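Local atomic coordinates of MymaA.19257.a.B3 (Mycobacterium marinum, PDB entry 6Q10), a protein that is of unknown function but, as a secreted or membrane-attached mycobacterial protein, probably acts at the cell envelope through this soluble LytR_C-family domain. Residues G41-D46 with L112-D117; A62-Y67 with Q77-T82. All coordinates share one frame; numbering follows the deposited sequence.

Contact 1. Residues G41-D46 with L112-D117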
ATOM      1  N   GLY A  41      17.952  -7.430  -2.757  1.00 33.33           N
ATOM      2  CA  GLY A  41      18.426  -7.125  -1.419  1.00 30.73           C
ATOM      3  C   GLY A  41      18.187  -5.669  -1.060  1.00 31.01           C
ATOM      4  O   GLY A  41      18.364  -4.764  -1.881  1.00 31.54           O
ATOM      5  N   GLY A  42      17.755  -5.452   0.177  1.00 28.44           N
ATOM      6  CA  GLY A  42      17.514  -4.120   0.689  1.00 27.99           C
ATOM      7  C   GLY A  42      16.285  -3.427   0.141  1.00 31.07           C
ATOM      8  O   GLY A  42      16.006  -2.289   0.542  1.00 32.24           O
ATOM      9  N   GLN A  43      15.505  -4.071  -0.731  1.00 24.27           N
ATOM     10  CA  GLN A  43      14.399  -3.343  -1.343  1.00 24.65           C
ATOM     11  C   GLN A  43      13.317  -2.976  -0.338  1.00 25.22           C
ATOM     12  O   GLN A  43      12.718  -1.897  -0.442  1.00 25.62           O
ATOM     13  CB  GLN A  43      13.779  -4.125  -2.486  1.00 29.23           C
ATOM     14  CG  GLN A  43      12.871  -3.224  -3.297  1.00 33.51           C
ATOM     15  CD  GLN A  43      12.344  -3.902  -4.524  1.00 39.73           C
ATOM     16  OE1 GLN A  43      12.147  -5.117  -4.533  1.00 42.84           O
ATOM     17  NE2 GLN A  43      12.101  -3.124  -5.569  1.00 37.59           N
ATOM     18  N   ALA A  44      13.008  -3.854   0.615  1.00 21.72           N
ATOM     19  CA  ALA A  44      11.986  -3.483   1.590  1.00 21.71           C
ATOM     20  C   ALA A  44      12.431  -2.292   2.424  1.00 24.09           C
ATOM     21  O   ALA A  44      11.619  -1.409   2.714  1.00 25.36           O
ATOM     22  CB  ALA A  44      11.603  -4.660   2.492  1.00 23.57           C
ATOM     23  N   ALA A  45      13.703  -2.245   2.815  1.00 26.90           N
ATOM     24  CA  ALA A  45      14.193  -1.102   3.575  1.00 25.86           C
ATOM     25  C   ALA A  45      14.126   0.175   2.745  1.00 26.58           C
ATOM     26  O   ALA A  45      13.791   1.244   3.272  1.00 29.71           O
ATOM     27  CB  ALA A  45      15.626  -1.360   4.056  1.00 26.46           C
ATOM     28  N   ASP A  46      14.475   0.086   1.454  1.00 26.87           N
ATOM     29  CA  ASP A  46      14.416   1.255   0.579  1.00 26.71           C
ATOM     30  C   ASP A  46      12.994   1.777   0.484  1.00 23.91           C
ATOM     31  O   ASP A  46      12.760   2.991   0.588  1.00 29.93           O
ATOM     32  CB  ASP A  46      14.932   0.915  -0.821  1.00 28.99           C
ATOM     33  CG  ASP A  46      16.398   0.592  -0.837  1.00 41.96           C
ATOM     34  OD1 ASP A  46      17.112   1.057   0.078  1.00 47.54           O
ATOM     35  OD2 ASP A  46      16.828  -0.116  -1.773  1.00 46.69           O
ATOM     36  N   LEU A 112       2.765  -4.250   2.957  1.00 18.74           N
ATOM     37  CA  LEU A 112       3.062  -3.998   1.551  1.00 16.50           C
ATOM     38  C   LEU A 112       4.133  -5.003   1.157  1.00 16.85           C
ATOM     39  O   LEU A 112       5.251  -4.959   1.678  1.00 19.51           O
ATOM     40  CB  LEU A 112       3.547  -2.566   1.333  1.00 18.01           C
ATOM     41  CG  LEU A 112       4.091  -2.315  -0.067  1.00 16.98           C
ATOM     42  CD1 LEU A 112       3.024  -2.553  -1.158  1.00 19.31           C
ATOM     43  CD2 LEU A 112       4.619  -0.867  -0.098  1.00 20.60           C
ATOM     44  N   VAL A 113       3.760  -5.970   0.310  1.00 17.87           N
ATOM     45  CA  VAL A 113       4.627  -7.077  -0.062  1.00 19.16           C
ATOM     46  C   VAL A 113       5.181  -6.799  -1.449  1.00 19.32           C
ATOM     47  O   VAL A 113       4.412  -6.673  -2.409  1.00 22.63           O
ATOM     48  CB  VAL A 113       3.863  -8.407  -0.039  1.00 20.35           C
ATOM     49  CG1 VAL A 113       4.859  -9.576  -0.233  1.00 22.59           C
ATOM     50  CG2 VAL A 113       3.124  -8.536   1.296  1.00 23.34           C
ATOM     51  N   LEU A 114       6.495  -6.670  -1.553  1.00 18.45           N
ATOM     52  CA  LEU A 114       7.140  -6.324  -2.819  1.00 18.37           C
ATOM     53  C   LEU A 114       7.390  -7.595  -3.602  1.00 19.59           C
ATOM     54  O   LEU A 114       8.107  -8.482  -3.137  1.00 22.08           O
ATOM     55  CB  LEU A 114       8.465  -5.611  -2.578  1.00 22.41           C
ATOM     56  CG  LEU A 114       8.259  -4.426  -1.626  1.00 21.54           C
ATOM     57  CD1 LEU A 114       9.633  -3.760  -1.492  1.00 22.02           C
ATOM     58  CD2 LEU A 114       7.201  -3.449  -2.104  1.00 22.46           C
ATOM     59  N   GLY A 115       6.828  -7.667  -4.811  1.00 21.30           N
ATOM     60  CA  GLY A 115       7.120  -8.764  -5.697  1.00 24.71           C
ATOM     61  C   GLY A 115       8.329  -8.485  -6.587  1.00 21.94           C
ATOM     62  O   GLY A 115       8.943  -7.417  -6.558  1.00 24.29           O
ATOM     63  N   THR A 116       8.669  -9.496  -7.388  1.00 22.35           N
ATOM     64  CA  THR A 116       9.876  -9.421  -8.215  1.00 27.56           C
ATOM     65  C   THR A 116       9.834  -8.241  -9.165  1.00 28.35           C
ATOM     66  O   THR A 116      10.885  -7.729  -9.568  1.00 32.49           O
ATOM     67  CB  THR A 116      10.062 -10.703  -9.024  1.00 32.59           C
ATOM     68  OG1 THR A 116       8.911 -10.907  -9.861  1.00 29.96           O
ATOM     69  CG2 THR A 116      10.249 -11.887  -8.111  1.00 30.71           C
ATOM     70  N   ASP A 117       8.633  -7.802  -9.534  1.00 26.45           N
ATOM     71  CA  ASP A 117       8.458  -6.771 -10.545  1.00 31.72           C
ATOM     72  C   ASP A 117       8.382  -5.362  -9.976  1.00 31.01           C
ATOM     73  O   ASP A 117       8.386  -4.398 -10.752  1.00 33.79           O
ATOM     74  CB  ASP A 117       7.186  -7.034 -11.327  1.00 30.58           C
ATOM     75  CG  ASP A 117       7.166  -8.410 -11.965  1.00 34.14           C
ATOM     76  OD1 ASP A 117       8.217  -9.106 -11.999  1.00 38.17           O
ATOM     77  OD2 ASP A 117       6.091  -8.805 -12.451  1.00 34.51           O
TER

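Contact 2. Residues A62-Y67 with Q77-T82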
ATOM      1  N   ALA A  62      11.141  -6.096   6.367  1.00 21.63           N
ATOM      2  CA  ALA A  62      11.590  -7.456   6.661  1.00 23.05           C
ATOM      3  C   ALA A  62      11.373  -8.334   5.436  1.00 22.75           C
ATOM      4  O   ALA A  62      10.962  -7.867   4.370  1.00 22.48           O
ATOM      5  CB  ALA A  62      10.844  -8.018   7.868  1.00 31.43           C
ATOM      6  N   ASN A  63      11.643  -9.628   5.592  1.00 24.27           N
ATOM      7  CA  ASN A  63      11.337 -10.583   4.531  1.00 23.63           C
ATOM      8  C   ASN A  63       9.910 -11.113   4.677  1.00 26.16           C
ATOM      9  O   ASN A  63       9.380 -11.252   5.780  1.00 23.98           O
ATOM     10  CB  ASN A  63      12.312 -11.754   4.554  1.00 24.06           C
ATOM     11  CG  ASN A  63      13.696 -11.404   3.987  1.00 27.53           C
ATOM     12  OD1 ASN A  63      13.871 -10.373   3.366  1.00 27.10           O
ATOM     13  ND2 ASN A  63      14.672 -12.305   4.186  1.00 33.14           N
ATOM     14  N   ASP A  64       9.279 -11.423   3.548  1.00 26.95           N
ATOM     15  CA  ASP A  64       7.934 -12.007   3.591  1.00 21.42           C
ATOM     16  C   ASP A  64       7.983 -13.499   3.916  1.00 26.22           C
ATOM     17  O   ASP A  64       8.605 -14.263   3.170  1.00 29.66           O
ATOM     18  CB  ASP A  64       7.241 -11.827   2.247  1.00 23.35           C
ATOM     19  CG  ASP A  64       5.890 -12.500   2.209  1.00 29.50           C
ATOM     20  OD1 ASP A  64       5.269 -12.637   3.283  1.00 25.80           O
ATOM     21  OD2 ASP A  64       5.452 -12.892   1.107  1.00 29.31           O
ATOM     22  N   PRO A  65       7.350 -13.960   5.004  1.00 29.80           N
ATOM     23  CA  PRO A  65       7.356 -15.402   5.282  1.00 35.56           C
ATOM     24  C   PRO A  65       6.432 -16.216   4.391  1.00 32.71           C
ATOM     25  O   PRO A  65       6.639 -17.442   4.290  1.00 37.50           O
ATOM     26  CB  PRO A  65       6.926 -15.483   6.757  1.00 37.34           C
ATOM     27  CG  PRO A  65       6.184 -14.241   7.029  1.00 37.98           C
ATOM     28  CD  PRO A  65       6.648 -13.176   6.039  1.00 34.34           C
ATOM     29  N   VAL A  66       5.440 -15.593   3.746  1.00 28.57           N
ATOM     30  CA  VAL A  66       4.493 -16.358   2.942  1.00 31.97           C
ATOM     31  C   VAL A  66       5.171 -16.865   1.677  1.00 31.11           C
ATOM     32  O   VAL A  66       5.171 -18.071   1.383  1.00 38.97           O
ATOM     33  CB  VAL A  66       3.245 -15.521   2.614  1.00 29.08           C
ATOM     34  CG1 VAL A  66       2.309 -16.333   1.710  1.00 30.01           C
ATOM     35  CG2 VAL A  66       2.531 -15.110   3.886  1.00 31.59           C
ATOM     36  N   TYR A  67       5.778 -15.959   0.924  1.00 29.04           N
ATOM     37  CA  TYR A  67       6.522 -16.309  -0.288  1.00 30.65           C
ATOM     38  C   TYR A  67       8.015 -16.474   0.005  1.00 33.66           C
ATOM     39  O   TYR A  67       8.872 -15.978  -0.720  1.00 47.32           O
ATOM     40  CB  TYR A  67       6.284 -15.260  -1.372  1.00 32.03           C
ATOM     41  CG  TYR A  67       4.859 -15.254  -1.895  1.00 30.87           C
ATOM     42  CD1 TYR A  67       4.497 -16.026  -3.004  1.00 37.69           C
ATOM     43  CD2 TYR A  67       3.879 -14.521  -1.267  1.00 31.20           C
ATOM     44  CE1 TYR A  67       3.191 -16.035  -3.472  1.00 33.36           C
ATOM     45  CE2 TYR A  67       2.573 -14.515  -1.727  1.00 29.88           C
ATOM     46  CZ  TYR A  67       2.231 -15.286  -2.817  1.00 31.96           C
ATOM     47  OH  TYR A  67       0.923 -15.268  -3.263  1.00 36.03           O
ATOM     48  N   GLN A  77       1.707  -7.264  -3.257  1.00 19.00           N
ATOM     49  CA  GLN A  77       0.411  -7.428  -2.602  1.00 18.53           C
ATOM     50  C   GLN A  77       0.291  -6.413  -1.487  1.00 20.70           C
ATOM     51  O   GLN A  77       1.297  -5.966  -0.934  1.00 20.80           O
ATOM     52  CB  GLN A  77       0.235  -8.831  -1.980  1.00 19.19           C
ATOM     53  CG  GLN A  77       0.340  -9.910  -2.992  1.00 23.64           C
ATOM     54  CD  GLN A  77       0.340 -11.292  -2.382  1.00 23.68           C
ATOM     55  OE1 GLN A  77       0.656 -11.478  -1.197  1.00 23.86           O
ATOM     56  NE2 GLN A  77      -0.015 -12.284  -3.205  1.00 26.13           N
ATOM     57  N   ILE A  78      -0.941  -6.042  -1.156  1.00 16.21           N
ATOM     58  CA  ILE A  78      -1.217  -5.310   0.072  1.00 16.32           C
ATOM     59  C   ILE A  78      -2.145  -6.180   0.900  1.00 17.85           C
ATOM     60  O   ILE A  78      -3.229  -6.548   0.432  1.00 19.70           O
ATOM     61  CB  ILE A  78      -1.839  -3.936  -0.199  1.00 15.82           C
ATOM     62  CG1 ILE A  78      -0.889  -3.095  -1.050  1.00 18.69           C
ATOM     63  CG2 ILE A  78      -2.118  -3.196   1.130  1.00 20.19           C
ATOM     64  CD1 ILE A  78      -1.529  -1.784  -1.556  1.00 19.92           C
ATOM     65  N   ARG A  79      -1.689  -6.570   2.090  1.00 16.43           N
ATOM     66  CA  ARG A  79      -2.415  -7.505   2.950  1.00 16.25           C
ATOM     67  C   ARG A  79      -2.871  -6.765   4.200  1.00 18.94           C
ATOM     68  O   ARG A  79      -2.089  -6.023   4.808  1.00 20.45           O
ATOM     69  CB  ARG A  79      -1.545  -8.693   3.340  1.00 20.67           C
ATOM     70  CG  ARG A  79      -0.908  -9.462   2.189  1.00 22.18           C
ATOM     71  CD  ARG A  79       0.015 -10.517   2.769  1.00 21.00           C
ATOM     72  NE  ARG A  79       0.763 -11.182   1.700  1.00 22.96           N
ATOM     73  CZ  ARG A  79       1.932 -11.779   1.863  1.00 22.97           C
ATOM     74  NH1 ARG A  79       2.507 -11.810   3.063  1.00 22.68           N
ATOM     75  NH2 ARG A  79       2.543 -12.347   0.816  1.00 23.54           N
ATOM     76  N   PHE A  80      -4.129  -6.962   4.582  1.00 17.79           N
ATOM     77  CA  PHE A  80      -4.706  -6.164   5.666  1.00 18.11           C
ATOM     78  C   PHE A  80      -5.924  -6.887   6.206  1.00 22.01           C
ATOM     79  O   PHE A  80      -6.445  -7.821   5.593  1.00 23.14           O
ATOM     80  CB  PHE A  80      -5.113  -4.768   5.167  1.00 17.97           C
ATOM     81  CG  PHE A  80      -6.040  -4.816   3.990  1.00 19.70           C
ATOM     82  CD1 PHE A  80      -7.407  -4.704   4.154  1.00 22.43           C
ATOM     83  CD2 PHE A  80      -5.537  -4.974   2.709  1.00 18.80           C
ATOM     84  CE1 PHE A  80      -8.258  -4.759   3.067  1.00 24.16           C
ATOM     85  CE2 PHE A  80      -6.389  -5.023   1.615  1.00 24.14           C
ATOM     86  CZ  PHE A  80      -7.750  -4.927   1.802  1.00 21.72           C
ATOM     87  N   GLY A  81      -6.381  -6.435   7.368  1.00 22.50           N
ATOM     88  CA  GLY A  81      -7.673  -6.813   7.887  1.00 25.53           C
ATOM     89  C   GLY A  81      -8.633  -5.637   7.773  1.00 24.41           C
ATOM     90  O   GLY A  81      -8.249  -4.521   7.444  1.00 22.37           O
ATOM     91  N   THR A  82      -9.886  -5.893   8.153  1.00 28.48           N
ATOM     92  CA  THR A  82     -10.898  -4.866   7.968  1.00 29.28           C
ATOM     93  C   THR A  82     -10.532  -3.581   8.707  1.00 27.39           C
ATOM     94  O   THR A  82     -10.744  -2.475   8.182  1.00 30.81           O
ATOM     95  CB  THR A  82     -12.248  -5.402   8.414  1.00 38.13           C
ATOM     96  OG1 THR A  82     -12.575  -6.541   7.602  1.00 35.66           O
ATOM     97  CG2 THR A  82     -13.312  -4.328   8.239  1.00 35.65           C
TER

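Contact 1. Residues G41-D46 with L112-D117
The carboxamide of Q43, whose aliphatic stem lies against L114, is gripped at both of its polar atoms: OE1 is hydrogen-bonded to S38 OG and NE2 to the backbone O of F118. The two bonds fix the amide's rotation, and the one to F118 O ties Q43 to the residue after D117. Across the two segments the contact itself is apolar. L114 CD1 makes the closest contacts, 3.7 Å from Q43 CG and 3.8 Å from Q43 O, and it also comes within 3.9 Å of A44 CA. Q43 reaches past it because CG is anti to the backbone N (chi1 -167°) and the rest of the chain is extended, crossing the leucine at a slant. The nearest CA atoms, those of A44 and L114, are 7.1 Å apart, so the first helical turn packs on the strand through the L114 side chain. That turn is defined by G42 as N-cap and by the D46 N to G42 O bond of 3.0 Å. V34 touches both A44 and L114, and V47 also lies against L114. Strand 32-36, helix 43-54 and strand 60-63 form a beta-alpha-beta crossover, and here its helix start covers the neighbouring parallel strand 110-114 of a mixed sheet.

Contact 2. Residues A62-Y67 with Q77-T82
R79 leaves CB toward the D64-Y67 turn with CG anti to its carbonyl carbon (chi1 -54°) and runs extended to NE, crossing D64 at about a right angle. R79 NE then donates to Q77 OE1 at 2.9 Å, and R79 NH2 reaches the same oxygen at 2.9 Å, a side-on grip in the guanidinium plane. The outer end meets D64 end-on, R79 NH1 to D64 OD1 at 2.9 Å and R79 NH2 to D64 OD2 at 3.0 Å. The planes of carboxylate and guanidinium are 54° apart, and both nitrogens reach the oxygens from above the carboxylate plane. The backbone N of V66 and that of Y67 approach OD1 and OD2 respectively from the opposite face, the former closing an Asx turn. V66 CG2 rests 3.4 Å from R79 NH1. Y67 presents an edge, its CD2 3.3 Å from R79 NH2, with ring and guanidinium planes 28° apart, which is not a stacked cation-pi geometry. Beyond it, Q77 NE2 donates to Y67 OH at 3.1 Å, so the glutamine amide bridges arginine and tyrosine. With four N-H donors on its two oxygens, the buried D64 carboxylate is probably kept ionised, its charge paired with that of R79.

Along the chain contact 2 is nested inside the span closed by contact 1, and their centres lie 12 Å apart. Strands 110-114 and 76-80 are antiparallel neighbours, joined here by a probable hydrogen bond from V113 N to Q77 O at 2.8 Å. V113 supplies part of the packing between the two contacts, with CG2 3.5 Å from R79 CZ and CG1 3.6 Å from D64 OD2. Consecutive residues of strand 110-114 thus face different ways, V113 to D64 and R79 and L114 to helix 43-54. A second junction is A44 CB to A62 O, 3.8 Å, where the helix meets the outermost strand 60-63. No active site or ligand is known to link them.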